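Local coordinates for putative peptide ABC-transport system periplasmic peptide-binding protein (Campylobacter jejuni, PDB 4OEV), which binds nickel(II) together with oxalate outside the cytoplasm and, as the substrate-binding component of an ABC-type importer, serves nickel uptake, at residues D240-M245 with P342-L347; I350-F355 with S362-K367; G370-D373 with S379-I382; I217-L222 with H277-V282; K298-D303 with E450-I455. All blocks are in the same frame, centred on the assembly; numbering follows the deposited sequence.

How the contacts relate
The five contacts tie together the six-stranded antiparallel sheet of a family 5 solute-binding protein and the elements packed around it. Contact 1 is buried and contacts 3, 4 and 5 partly so, whereas contact 2 lies at the surface. Contacts 1 and 2 share helix 342-357: its start sends an arginine to the oxalate, while further along a glutamine reaches strand 361-367. Contacts 1, 3, 4 and 5 all reach that sheet. Chemistry follows place: stacked guanidiniums and an aromatic pair near the anion in contacts 1 and 3, a side-chain amide hydrogen-bonded to a backbone carbonyl, with two waters, in contact 2, apolar packing in contact 4, and a salt bridge beside a tyrosine-proline contact in contact 5.

Contact 1: residues D240-M245 with P342-L347; sequences DYRALM and PLRVSL. With OXL (oxalate ion), chain D.
Arg-242 and Arg-344 meet flat on flat: their chains cross at about a right angle, yet the two guanidinium groups stack with centres 4.2 Å apart and planes 29° from parallel. The overlap is offset, NE of Arg-242 lying 3.8 Å from NE of Arg-344. At its edge each group meets an acid, which probably compensates the like charges. Arg-344, extended from CG to NE, grips the oxalate with two nitrogens, NH1 to O3 at 2.8 Å and NH2 to O1 at 2.7 Å, the latter nearly straight at 164°; NH2 also bonds O of Leu-381. Strand 241-246 belongs to the antiparallel sheet beside the oxalate pocket of this solute-binding fold, and the start of helix 342-357 presents the arginine to the anion by the nickel site. Arg-242 bends at chi2 (-76°) and turns back to hold Asp-240 end-on, NH1 to OD1 and NH2 to OD2, both at 3.0 Å, though the carboxylate is tilted, each nitrogen standing out of its plane. That carboxylate also accepts from the nickel ligand His-480 and the backbone of His-481, while Asp-341 pairs with NE of Arg-344. Nearer the strand backbone, CD1 of Leu-347 packs against CB of Arg-242 at 4.0 Å.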
# COMPACT_ATOMS: atom_id res chain seq x y z
N ASP A 240 -1.15 6.43 4.53
CA ASP A 240 -2.00 6.28 3.36
C ASP A 240 -2.57 7.61 2.88
O ASP A 240 -3.21 8.31 3.66
CB ASP A 240 -3.15 5.33 3.72
CG ASP A 240 -3.92 4.89 2.50
OD1 ASP A 240 -3.46 5.11 1.37
OD2 ASP A 240 -4.97 4.27 2.68
N TYR A 241 -2.37 7.97 1.61
CA TYR A 241 -3.00 9.22 1.08
C TYR A 241 -3.97 8.95 -0.08
O TYR A 241 -3.89 7.92 -0.75
CB TYR A 241 -1.91 10.23 0.64
CG TYR A 241 -1.05 9.71 -0.52
CD1 TYR A 241 -1.51 9.79 -1.84
CD2 TYR A 241 0.21 9.18 -0.28
CE1 TYR A 241 -0.72 9.29 -2.90
CE2 TYR A 241 1.01 8.71 -1.34
CZ TYR A 241 0.52 8.74 -2.62
OH TYR A 241 1.27 8.26 -3.67
N ARG A 242 -4.90 9.89 -0.32
CA ARG A 242 -5.78 9.84 -1.48
C ARG A 242 -5.39 10.98 -2.41
O ARG A 242 -4.95 12.01 -1.95
CB ARG A 242 -7.29 10.00 -1.12
CG ARG A 242 -7.81 8.82 -0.30
CD ARG A 242 -8.04 7.59 -1.14
NE ARG A 242 -8.19 6.42 -0.29
CZ ARG A 242 -7.18 5.71 0.21
NH1 ARG A 242 -5.91 6.04 -0.04
NH2 ARG A 242 -7.43 4.67 0.98
N ALA A 243 -5.55 10.76 -3.70
CA ALA A 243 -5.16 11.73 -4.74
C ALA A 243 -5.95 11.49 -5.99
O ALA A 243 -6.47 10.38 -6.17
CB ALA A 243 -3.59 11.61 -5.03
N LEU A 244 -6.05 12.52 -6.87
CA LEU A 244 -6.50 12.31 -8.24
C LEU A 244 -5.28 11.91 -9.07
O LEU A 244 -4.33 12.69 -9.18
CB LEU A 244 -7.13 13.58 -8.86
CG LEU A 244 -7.68 13.34 -10.25
CD1 LEU A 244 -8.83 12.39 -10.07
CD2 LEU A 244 -8.16 14.75 -10.90
N MET A 245 -5.34 10.72 -9.67
CA MET A 245 -4.28 10.23 -10.60
C MET A 245 -4.60 10.80 -11.98
O MET A 245 -5.64 10.47 -12.51
CB MET A 245 -4.29 8.70 -10.68
CG MET A 245 -3.15 7.95 -11.55
SD MET A 245 -3.80 6.46 -12.38
CE MET A 245 -4.75 7.23 -13.70
N PRO A 342 -16.98 4.92 -0.19
CA PRO A 342 -17.78 6.14 -0.15
C PRO A 342 -16.90 7.36 -0.11
O PRO A 342 -17.34 8.40 -0.63
CB PRO A 342 -18.61 6.01 1.14
CG PRO A 342 -17.75 5.11 2.07
CD PRO A 342 -17.07 4.14 1.07
N LEU A 343 -15.69 7.24 0.44
CA LEU A 343 -14.78 8.37 0.53
C LEU A 343 -14.34 8.81 -0.86
O LEU A 343 -14.34 10.01 -1.19
CB LEU A 343 -13.59 8.01 1.40
CG LEU A 343 -12.55 9.12 1.50
CD1 LEU A 343 -13.24 10.40 1.95
CD2 LEU A 343 -11.51 8.74 2.52
N ARG A 344 -14.02 7.83 -1.69
CA ARG A 344 -13.55 8.13 -3.04
C ARG A 344 -14.67 8.65 -3.92
O ARG A 344 -14.46 9.58 -4.71
CB ARG A 344 -12.89 6.89 -3.67
CG ARG A 344 -11.87 6.25 -2.77
CD ARG A 344 -10.94 5.36 -3.58
NE ARG A 344 -10.12 4.42 -2.81
CZ ARG A 344 -8.91 3.98 -3.19
NH1 ARG A 344 -8.24 3.08 -2.46
NH2 ARG A 344 -8.33 4.48 -4.28
N VAL A 345 -15.87 8.08 -3.78
CA VAL A 345 -17.03 8.61 -4.50
C VAL A 345 -17.28 10.07 -4.13
O VAL A 345 -17.51 10.91 -5.02
CB VAL A 345 -18.33 7.81 -4.20
CG1 VAL A 345 -19.56 8.55 -4.77
CG2 VAL A 345 -18.20 6.37 -4.72
N SER A 346 -17.23 10.37 -2.83
CA SER A 346 -17.44 11.75 -2.36
C SER A 346 -16.37 12.66 -2.93
O SER A 346 -16.65 13.76 -3.39
CB SER A 346 -17.44 11.83 -0.84
OG SER A 346 -18.66 11.30 -0.32
N LEU A 347 -15.13 12.22 -2.87
CA LEU A 347 -14.04 12.99 -3.44
C LEU A 347 -14.15 13.26 -4.94
O LEU A 347 -13.83 14.37 -5.37
CB LEU A 347 -12.70 12.29 -3.14
CG LEU A 347 -12.25 12.41 -1.68
CD1 LEU A 347 -11.01 11.49 -1.50
CD2 LEU A 347 -11.97 13.86 -1.27
C1 OXL D . -5.65 2.36 -4.95
C2 OXL D . -4.51 1.55 -5.57
O1 OXL D . -6.10 3.47 -5.45
O2 OXL D . -4.38 1.64 -6.80
O3 OXL D . -6.18 1.85 -3.94
O4 OXL D . -3.82 0.70 -4.89

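Contact 2: residues I350-F355 with S362-K367; sequences ILQSEF and SKVVAK
Gln-352 and Ser-362 form the close part of this contact. The glutamine side chain leaves the helix with CG anti to the backbone N (chi1 175°) and stays extended, which carries its amide over to the strand. There NE2 donates to the backbone O of Ser-362 at 2.9 Å, almost straight at 172°; the acceptor lies in the amide plane of Gln-352, but the donor stands above the carbonyl plane of Ser-362. Next to this bond OG of Ser-362 lies against the aliphatic part of the glutamine, 3.5 Å from CG, and the rim of the Phe-355 ring approaches the same hydroxyl, CD2 to OG 4.1 Å. CG2 of Val-364 sits over one face of the Gln-352 amide, 3.7 Å from its CD. Helix 342-357 is the middle element of a beta-alpha-beta unit between strands 329-338 and 361-367, and here helix and returning strand run antiparallel, their axes 8.5 Å apart. On its inner side Phe-355 continues onto Ile-335 of the first strand and Leu-244 of the neighbouring sheet. The outer side is looser and wetter. One water is held by O of Gln-352 and by the hydroxyl of Ser-362, while another accepts from NE2 of Gln-352 at 2.7 Å and from the backbone N of Val-364 at 2.8 Å, so the amide reaches the strand both directly and through solvent. Lys-363 points away from the helix.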
# COMPACT_ATOMS: atom_id res chain seq x y z
N ILE A 350 -16.62 16.01 -5.36
CA ILE A 350 -16.12 17.30 -4.96
C ILE A 350 -15.18 17.86 -6.04
O ILE A 350 -15.33 19.04 -6.45
CB ILE A 350 -15.41 17.21 -3.60
CG1 ILE A 350 -16.45 16.92 -2.51
CG2 ILE A 350 -14.74 18.53 -3.25
CD1 ILE A 350 -15.84 16.62 -1.16
N LEU A 351 -14.29 17.02 -6.57
CA LEU A 351 -13.41 17.45 -7.66
C LEU A 351 -14.22 17.98 -8.86
O LEU A 351 -13.93 19.05 -9.39
CB LEU A 351 -12.50 16.30 -8.11
CG LEU A 351 -11.51 15.82 -7.07
CD1 LEU A 351 -10.70 14.64 -7.65
CD2 LEU A 351 -10.56 16.92 -6.60
N GLN A 352 -15.26 17.24 -9.26
CA GLN A 352 -16.11 17.63 -10.37
C GLN A 352 -16.73 19.01 -10.12
O GLN A 352 -16.77 19.85 -10.99
CB GLN A 352 -17.20 16.59 -10.62
CG GLN A 352 -18.24 17.00 -11.71
CD GLN A 352 -19.38 16.00 -11.76
OE1 GLN A 352 -20.01 15.70 -10.73
NE2 GLN A 352 -19.66 15.47 -12.95
N SER A 353 -17.16 19.24 -8.89
CA SER A 353 -17.68 20.52 -8.45
C SER A 353 -16.63 21.64 -8.52
O SER A 353 -16.91 22.73 -9.03
CB SER A 353 -18.20 20.40 -6.99
OG SER A 353 -18.45 21.73 -6.57
N GLU A 354 -15.43 21.37 -8.00
CA GLU A 354 -14.31 22.32 -7.99
C GLU A 354 -13.91 22.71 -9.42
O GLU A 354 -13.67 23.89 -9.72
CB GLU A 354 -13.09 21.70 -7.24
CG GLU A 354 -13.31 21.54 -5.72
CD GLU A 354 -13.55 22.88 -5.02
OE1 GLU A 354 -14.65 23.46 -5.17
OE2 GLU A 354 -12.66 23.37 -4.31
N PHE A 355 -13.88 21.71 -10.30
CA PHE A 355 -13.47 21.98 -11.68
C PHE A 355 -14.53 22.77 -12.42
O PHE A 355 -14.23 23.60 -13.28
CB PHE A 355 -13.23 20.70 -12.41
CG PHE A 355 -12.07 19.87 -11.83
CD1 PHE A 355 -11.07 20.45 -11.06
CD2 PHE A 355 -12.04 18.53 -12.05
CE1 PHE A 355 -10.00 19.67 -10.56
CE2 PHE A 355 -10.96 17.71 -11.54
CZ PHE A 355 -9.97 18.31 -10.80
N SER A 362 -16.33 17.81 -16.36
CA SER A 362 -15.91 16.43 -16.06
C SER A 362 -17.10 15.55 -15.71
O SER A 362 -18.21 16.03 -15.38
CB SER A 362 -14.89 16.41 -14.93
OG SER A 362 -15.45 16.92 -13.74
N LYS A 363 -16.90 14.24 -15.87
CA LYS A 363 -17.96 13.27 -15.65
C LYS A 363 -17.53 12.28 -14.60
O LYS A 363 -16.47 11.66 -14.77
CB LYS A 363 -18.25 12.53 -16.96
CG LYS A 363 -19.31 11.45 -16.84
CD LYS A 363 -19.43 10.66 -18.14
CE LYS A 363 -20.42 9.51 -17.98
NZ LYS A 363 -20.67 8.79 -19.28
N VAL A 364 -18.33 12.09 -13.55
CA VAL A 364 -17.90 11.12 -12.53
C VAL A 364 -18.39 9.72 -12.90
O VAL A 364 -19.54 9.51 -13.25
CB VAL A 364 -18.38 11.52 -11.12
CG1 VAL A 364 -18.01 10.43 -10.08
CG2 VAL A 364 -17.73 12.84 -10.71
N VAL A 365 -17.46 8.75 -12.91
CA VAL A 365 -17.84 7.39 -13.24
C VAL A 365 -17.48 6.49 -12.05
O VAL A 365 -16.32 6.27 -11.78
CB VAL A 365 -17.13 6.92 -14.53
CG1 VAL A 365 -17.59 5.50 -14.91
CG2 VAL A 365 -17.35 7.96 -15.70
N ALA A 366 -18.48 5.96 -11.37
CA ALA A 366 -18.22 5.16 -10.15
C ALA A 366 -18.56 3.71 -10.47
O ALA A 366 -19.69 3.43 -10.85
CB ALA A 366 -19.07 5.70 -8.96
N LYS A 367 -17.57 2.82 -10.38
CA LYS A 367 -17.75 1.38 -10.65
C LYS A 367 -17.02 0.58 -9.55
O LYS A 367 -16.11 1.12 -8.92
CB LYS A 367 -17.20 1.01 -12.04
CG LYS A 367 -17.87 1.73 -13.23
CD LYS A 367 -19.28 1.24 -13.50
CE LYS A 367 -19.93 2.02 -14.64
NZ LYS A 367 -21.40 1.73 -14.76
O HOH W 1 -16.52 19.55 -13.72
O HOH W 2 -20.91 13.12 -13.53

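Contact 3: residues G370-D373 with S379-I382; sequences GSFD and SFLI. With OXL (oxalate ion), chain D.
Phe-372 and Phe-380 supply the aromatic side of this contact, meeting rim to rim with neither ring over the face of the other. Their centroids are 6.0 Å apart and the planes make 66°. The touch is made by CZ of Phe-372 against CE1 of Phe-380 at 3.6 Å, with CE2 of Phe-372 almost as close to that same CE1 at 3.7 Å. From the side of Phe-380 the approach is at the ring edge, close to its plane. Phe-380 has CG anti to the backbone N (chi1 -179°), which extends the ring from the strand toward the loop. Tyr-374 joins the pair, stacking with Phe-380 and meeting Phe-372 edge-to-face, and Trp-336 also borders Phe-372. The arrangement links the loop after strand 361-367 to strand 379-384; that strand pairs antiparallel with strand 241-246 in the sheet that reaches the oxalate pocket of this solute-binding protein. Toward the ligand the contacts become non-bonded approaches of carbon to a carboxylate oxygen. O1 of the oxalate lies 3.6 Å from CE2 of Phe-380, near the plane of the ring at its edge, on the far side from Phe-372. Ile-382 comes closer to the same O1, by its CA at 3.3 Å and its CG1 at 3.5 Å. In the backbone, Phe-380 and Ile-382 bond Met-245 and Ala-243, and Ser-379 and Leu-381 bond Trp-336.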
# COMPACT_ATOMS: atom_id res chain seq x y z
N GLY A 370 -11.81 -3.27 -8.88
CA GLY A 370 -11.49 -4.53 -9.54
C GLY A 370 -12.34 -4.84 -10.78
O GLY A 370 -12.14 -5.86 -11.44
N SER A 371 -13.27 -3.97 -11.13
CA SER A 371 -14.13 -4.28 -12.28
C SER A 371 -13.71 -3.55 -13.58
O SER A 371 -14.28 -3.82 -14.65
CB SER A 371 -15.60 -3.98 -11.96
OG SER A 371 -15.85 -2.58 -11.95
N PHE A 372 -12.73 -2.65 -13.49
CA PHE A 372 -12.21 -1.90 -14.64
C PHE A 372 -10.73 -1.68 -14.45
O PHE A 372 -10.20 -1.80 -13.33
CB PHE A 372 -12.96 -0.55 -14.85
CG PHE A 372 -12.84 0.41 -13.69
CD1 PHE A 372 -13.67 0.30 -12.57
CD2 PHE A 372 -11.89 1.43 -13.70
CE1 PHE A 372 -13.55 1.17 -11.49
CE2 PHE A 372 -11.76 2.31 -12.60
CZ PHE A 372 -12.60 2.18 -11.50
N ASP A 373 -10.05 -1.36 -15.54
CA ASP A 373 -8.60 -1.19 -15.55
C ASP A 373 -8.26 0.25 -15.18
O ASP A 373 -8.55 1.19 -15.94
CB ASP A 373 -8.05 -1.56 -16.94
CG ASP A 373 -6.54 -1.55 -17.01
OD1 ASP A 373 -5.90 -0.86 -16.22
OD2 ASP A 373 -5.98 -2.18 -17.89
N SER A 379 -8.75 9.76 -15.46
CA SER A 379 -8.24 10.05 -14.15
C SER A 379 -8.95 9.13 -13.15
O SER A 379 -10.02 8.54 -13.45
CB SER A 379 -8.43 11.53 -13.79
OG SER A 379 -9.80 11.90 -13.67
N PHE A 380 -8.35 8.98 -11.99
CA PHE A 380 -8.73 7.93 -11.05
C PHE A 380 -8.48 8.40 -9.62
O PHE A 380 -7.42 8.96 -9.35
CB PHE A 380 -7.91 6.62 -11.36
CG PHE A 380 -8.24 5.46 -10.46
CD1 PHE A 380 -9.42 4.75 -10.64
CD2 PHE A 380 -7.36 5.07 -9.45
CE1 PHE A 380 -9.72 3.66 -9.82
CE2 PHE A 380 -7.65 3.97 -8.62
CZ PHE A 380 -8.83 3.29 -8.79
N LEU A 381 -9.46 8.19 -8.72
CA LEU A 381 -9.32 8.59 -7.33
C LEU A 381 -8.48 7.49 -6.66
O LEU A 381 -9.05 6.51 -6.20
CB LEU A 381 -10.70 8.73 -6.64
CG LEU A 381 -10.75 9.81 -5.54
CD1 LEU A 381 -9.71 9.57 -4.48
CD2 LEU A 381 -10.52 11.18 -6.14
N ILE A 382 -7.17 7.70 -6.63
CA ILE A 382 -6.14 6.68 -6.31
C ILE A 382 -5.65 6.82 -4.87
O ILE A 382 -5.96 7.82 -4.21
CB ILE A 382 -4.94 6.86 -7.29
CG1 ILE A 382 -4.04 5.59 -7.37
CG2 ILE A 382 -4.04 8.05 -6.77
CD1 ILE A 382 -3.12 5.62 -8.59
C1 OXL D . -5.65 2.36 -4.95
C2 OXL D . -4.51 1.55 -5.57
O1 OXL D . -6.10 3.47 -5.45
O2 OXL D . -4.38 1.64 -6.80
O3 OXL D . -6.18 1.85 -3.94
O4 OXL D . -3.82 0.70 -4.89

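Contact 4: residues I217-L222 with H277-V282; sequences IDVSLL and HDYAFV
Val-219 pushes one methyl between His-277 and Tyr-279, and it has the most surface buried by the contact. CG2 does the touching: it stands anti to the backbone N and meets the imidazole at its edge, in the ring plane, 3.9 Å from CD2 of His-277. The same methyl also lies 4.1 Å from CB of Tyr-279, the valine and tyrosine side chains sliding past each other in opposite directions. Tyr-279 is the second large contributor. Its ring runs from Val-219 at the CB end to Leu-222 at the hydroxyl end, where CD1 of the leucine is 4.1 Å from CZ and equally far from OH of the tyrosine. The contact joins the loop after strand 214-216 to the turn that leads from helix 268-274 into strand 280-282, both of these strands pairing with the long strand 454-467 of the antiparallel sheet. Arg-235 forms a cation-pi contact with the tyrosine ring. His-277, third in buried surface, has positive phi where the chain leaves the helix, and its side chain points toward the valine. Within the loop the polypeptide is shaped by an Asx turn: OD1 of Asp-218 accepts from the backbone N of Ser-220 at 2.9 Å and from the hydroxyl of Ser-220 at 2.8 Å.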
# COMPACT_ATOMS: atom_id res chain seq x y z
N ILE A 217 -13.73 1.00 9.31
CA ILE A 217 -14.98 1.66 8.90
C ILE A 217 -14.79 3.12 8.47
O ILE A 217 -14.24 3.94 9.22
CB ILE A 217 -16.01 1.62 10.06
CG1 ILE A 217 -16.33 0.18 10.45
CG2 ILE A 217 -17.30 2.39 9.67
CD1 ILE A 217 -16.86 -0.69 9.30
N ASP A 218 -15.26 3.46 7.27
CA ASP A 218 -15.17 4.85 6.82
C ASP A 218 -15.77 5.86 7.79
O ASP A 218 -16.81 5.60 8.42
CB ASP A 218 -15.84 5.03 5.48
CG ASP A 218 -15.52 6.38 4.89
OD1 ASP A 218 -16.40 7.25 4.80
OD2 ASP A 218 -14.34 6.57 4.53
N VAL A 219 -15.13 7.02 7.89
CA VAL A 219 -15.57 8.07 8.79
C VAL A 219 -17.04 8.44 8.53
O VAL A 219 -17.75 8.83 9.46
CB VAL A 219 -14.63 9.31 8.66
CG1 VAL A 219 -14.71 9.90 7.25
CG2 VAL A 219 -14.97 10.35 9.66
N SER A 220 -17.54 8.21 7.32
CA SER A 220 -18.92 8.57 6.99
C SER A 220 -19.94 7.69 7.69
O SER A 220 -21.14 8.00 7.72
CB SER A 220 -19.16 8.50 5.49
OG SER A 220 -19.17 7.15 5.04
N LEU A 221 -19.46 6.60 8.26
CA LEU A 221 -20.35 5.61 8.86
C LEU A 221 -20.14 5.46 10.35
O LEU A 221 -20.84 4.66 10.96
CB LEU A 221 -20.15 4.25 8.17
CG LEU A 221 -20.58 4.22 6.70
CD1 LEU A 221 -19.92 3.08 5.94
CD2 LEU A 221 -22.10 4.12 6.60
N LEU A 222 -19.24 6.24 10.94
CA LEU A 222 -18.84 6.03 12.34
C LEU A 222 -19.93 6.44 13.32
O LEU A 222 -19.98 5.98 14.49
CB LEU A 222 -17.57 6.81 12.65
CG LEU A 222 -16.25 6.17 12.23
CD1 LEU A 222 -15.08 6.99 12.76
CD2 LEU A 222 -16.16 4.67 12.63
N HIS A 277 -13.87 15.26 8.19
CA HIS A 277 -14.15 15.52 9.60
C HIS A 277 -12.90 15.43 10.45
O HIS A 277 -12.93 14.86 11.54
CB HIS A 277 -15.20 14.55 10.14
CG HIS A 277 -16.45 14.49 9.31
ND1 HIS A 277 -17.26 15.58 9.10
CD2 HIS A 277 -17.03 13.45 8.66
CE1 HIS A 277 -18.29 15.23 8.34
NE2 HIS A 277 -18.17 13.94 8.06
N ASP A 278 -11.80 15.92 9.91
CA ASP A 278 -10.51 15.90 10.61
C ASP A 278 -10.04 14.46 11.04
O ASP A 278 -9.34 14.27 12.04
CB ASP A 278 -10.58 16.87 11.80
CG ASP A 278 -10.80 18.33 11.35
OD1 ASP A 278 -10.12 18.76 10.38
OD2 ASP A 278 -11.67 19.03 11.93
N TYR A 279 -10.50 13.47 10.27
CA TYR A 279 -9.90 12.13 10.26
C TYR A 279 -8.87 12.09 9.14
O TYR A 279 -8.62 11.04 8.53
CB TYR A 279 -10.97 11.08 10.05
CG TYR A 279 -11.09 10.13 11.21
CD1 TYR A 279 -10.44 8.89 11.18
CD2 TYR A 279 -11.83 10.45 12.34
CE1 TYR A 279 -10.53 8.00 12.24
CE2 TYR A 279 -11.94 9.56 13.42
CZ TYR A 279 -11.27 8.33 13.35
OH TYR A 279 -11.36 7.42 14.39
N ALA A 280 -8.28 13.25 8.85
CA ALA A 280 -7.37 13.38 7.70
C ALA A 280 -6.56 14.67 7.81
O ALA A 280 -6.91 15.56 8.58
CB ALA A 280 -8.16 13.36 6.41
N PHE A 281 -5.47 14.76 7.04
CA PHE A 281 -4.79 16.03 6.93
C PHE A 281 -4.48 16.25 5.44
O PHE A 281 -4.42 15.29 4.66
CB PHE A 281 -3.53 16.13 7.85
CG PHE A 281 -2.28 15.37 7.39
CD1 PHE A 281 -1.41 15.89 6.41
CD2 PHE A 281 -1.87 14.19 8.07
CE1 PHE A 281 -0.24 15.18 6.04
CE2 PHE A 281 -0.70 13.49 7.72
CZ PHE A 281 0.12 13.98 6.71
N VAL A 282 -4.41 17.53 5.05
CA VAL A 282 -4.15 17.87 3.64
C VAL A 282 -2.82 17.27 3.17
O VAL A 282 -1.82 17.41 3.87
CB VAL A 282 -4.13 19.38 3.42
CG1 VAL A 282 -3.80 19.67 1.93
CG2 VAL A 282 -5.48 20.01 3.85

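Contact 5: residues K298-D303 with E450-I455; sequences KIYKYD and ENPPFI
The two backbones stay well apart, the CA atoms of Lys-298 and Glu-450 being 8.9 Å from each other and those of Tyr-300 and Ile-455 9.3 Å, so side chains alone bridge them. Lys-298, extended beyond CG, brings NZ to OE2 of Glu-450 at 3.3 Å, a salt bridge with a weak hydrogen bond. Although Glu-450 starts away from the loop, its chain bends at chi2 (-61°) and returns the carboxylate to the lysine. Further in, Tyr-300 crosses Pro-452 at about a right angle: its hydroxyl oxygen lies against the proline ring, OH to CG 3.6 Å and OH to CD 3.7 Å. The polar partner of that hydroxyl is the backbone O of Tyr-449, whose ring also stacks on Tyr-300. The contact thus fastens the loop before helix 304-313, which Asp-303 N-caps, to the junction where helix 434-450 gives way to strand 454-467, with helix 256-265 packed against both Tyr-300 and Pro-452.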
# COMPACT_ATOMS: atom_id res chain seq x y z
N LYS A 298 7.47 23.37 -2.09
CA LYS A 298 6.48 24.20 -2.75
C LYS A 298 5.13 23.49 -2.79
O LYS A 298 5.07 22.28 -2.76
CB LYS A 298 6.94 24.52 -4.18
CG LYS A 298 7.98 25.65 -4.30
CD LYS A 298 8.38 25.78 -5.77
CE LYS A 298 9.43 26.83 -6.06
NZ LYS A 298 9.81 26.70 -7.53
N ILE A 299 4.04 24.26 -2.81
CA ILE A 299 2.72 23.66 -2.97
C ILE A 299 1.83 24.47 -3.90
O ILE A 299 2.06 25.67 -4.14
CB ILE A 299 1.94 23.47 -1.62
CG1 ILE A 299 1.42 24.81 -1.10
CG2 ILE A 299 2.77 22.70 -0.61
CD1 ILE A 299 0.48 24.69 0.07
N TYR A 300 0.78 23.80 -4.36
CA TYR A 300 -0.27 24.45 -5.12
C TYR A 300 -1.33 24.94 -4.13
O TYR A 300 -2.21 24.16 -3.75
CB TYR A 300 -0.89 23.48 -6.16
CG TYR A 300 0.12 23.11 -7.23
CD1 TYR A 300 0.37 23.99 -8.30
CD2 TYR A 300 0.85 21.92 -7.17
CE1 TYR A 300 1.29 23.69 -9.28
CE2 TYR A 300 1.79 21.60 -8.18
CZ TYR A 300 2.01 22.50 -9.22
OH TYR A 300 2.93 22.23 -10.24
N LYS A 301 -1.24 26.20 -3.69
CA LYS A 301 -2.31 26.77 -2.86
C LYS A 301 -3.62 26.81 -3.64
O LYS A 301 -3.62 26.91 -4.86
CB LYS A 301 -1.99 28.19 -2.41
CG LYS A 301 -0.94 28.30 -1.36
CD LYS A 301 -1.01 29.71 -0.70
CE LYS A 301 -1.12 30.84 -1.74
NZ LYS A 301 -1.09 32.20 -1.11
N TYR A 302 -4.75 26.79 -2.94
CA TYR A 302 -6.03 26.94 -3.60
C TYR A 302 -6.12 28.34 -4.22
O TYR A 302 -6.13 29.32 -3.50
CB TYR A 302 -7.17 26.72 -2.59
CG TYR A 302 -8.54 27.10 -3.10
CD1 TYR A 302 -9.07 26.50 -4.22
CD2 TYR A 302 -9.30 28.05 -2.45
CE1 TYR A 302 -10.33 26.83 -4.69
CE2 TYR A 302 -10.57 28.38 -2.89
CZ TYR A 302 -11.08 27.76 -4.02
OH TYR A 302 -12.33 28.10 -4.48
N ASP A 303 -6.17 28.42 -5.55
CA ASP A 303 -6.17 29.72 -6.26
C ASP A 303 -6.86 29.57 -7.63
O ASP A 303 -6.21 29.30 -8.66
CB ASP A 303 -4.73 30.21 -6.44
CG ASP A 303 -4.62 31.66 -6.85
OD1 ASP A 303 -5.60 32.28 -7.35
OD2 ASP A 303 -3.50 32.18 -6.69
N GLU A 450 7.12 20.20 -9.67
CA GLU A 450 7.32 20.86 -10.97
C GLU A 450 6.56 20.17 -12.10
O GLU A 450 6.21 20.78 -13.12
CB GLU A 450 8.83 20.94 -11.34
CG GLU A 450 9.71 21.77 -10.35
CD GLU A 450 9.31 23.25 -10.22
OE1 GLU A 450 8.64 23.81 -11.14
OE2 GLU A 450 9.67 23.87 -9.20
N ASN A 451 6.35 18.88 -11.94
CA ASN A 451 5.67 18.10 -12.94
C ASN A 451 4.75 17.11 -12.23
O ASN A 451 5.06 15.91 -12.12
CB ASN A 451 6.69 17.40 -13.84
CG ASN A 451 6.03 16.65 -14.97
OD1 ASN A 451 4.86 16.89 -15.33
ND2 ASN A 451 6.77 15.74 -15.55
N PRO A 452 3.61 17.61 -11.76
CA PRO A 452 2.73 16.84 -10.86
C PRO A 452 2.01 15.68 -11.59
O PRO A 452 1.34 15.86 -12.59
CB PRO A 452 1.74 17.89 -10.34
CG PRO A 452 1.74 19.00 -11.44
CD PRO A 452 3.15 18.99 -11.99
N PRO A 453 2.21 14.46 -11.09
CA PRO A 453 1.50 13.31 -11.67
C PRO A 453 0.05 13.26 -11.16
O PRO A 453 -0.79 12.54 -11.74
CB PRO A 453 2.29 12.13 -11.12
CG PRO A 453 2.79 12.62 -9.80
CD PRO A 453 3.19 14.04 -10.06
N PHE A 454 -0.18 13.92 -10.03
CA PHE A 454 -1.45 13.79 -9.28
C PHE A 454 -2.05 15.15 -8.93
O PHE A 454 -1.39 16.20 -9.02
CB PHE A 454 -1.30 13.05 -7.92
CG PHE A 454 -0.83 11.58 -7.98
CD1 PHE A 454 -0.77 10.80 -9.15
CD2 PHE A 454 -0.53 10.95 -6.76
CE1 PHE A 454 -0.30 9.46 -9.11
CE2 PHE A 454 -0.06 9.61 -6.71
CZ PHE A 454 0.03 8.87 -7.88
N ILE A 455 -3.28 15.12 -8.41
CA ILE A 455 -3.68 16.12 -7.41
C ILE A 455 -3.66 15.41 -6.05
O ILE A 455 -4.48 14.49 -5.83
CB ILE A 455 -5.07 16.69 -7.59
CG1 ILE A 455 -5.22 17.34 -8.97
CG2 ILE A 455 -5.32 17.68 -6.49
CD1 ILE A 455 -6.62 17.88 -9.22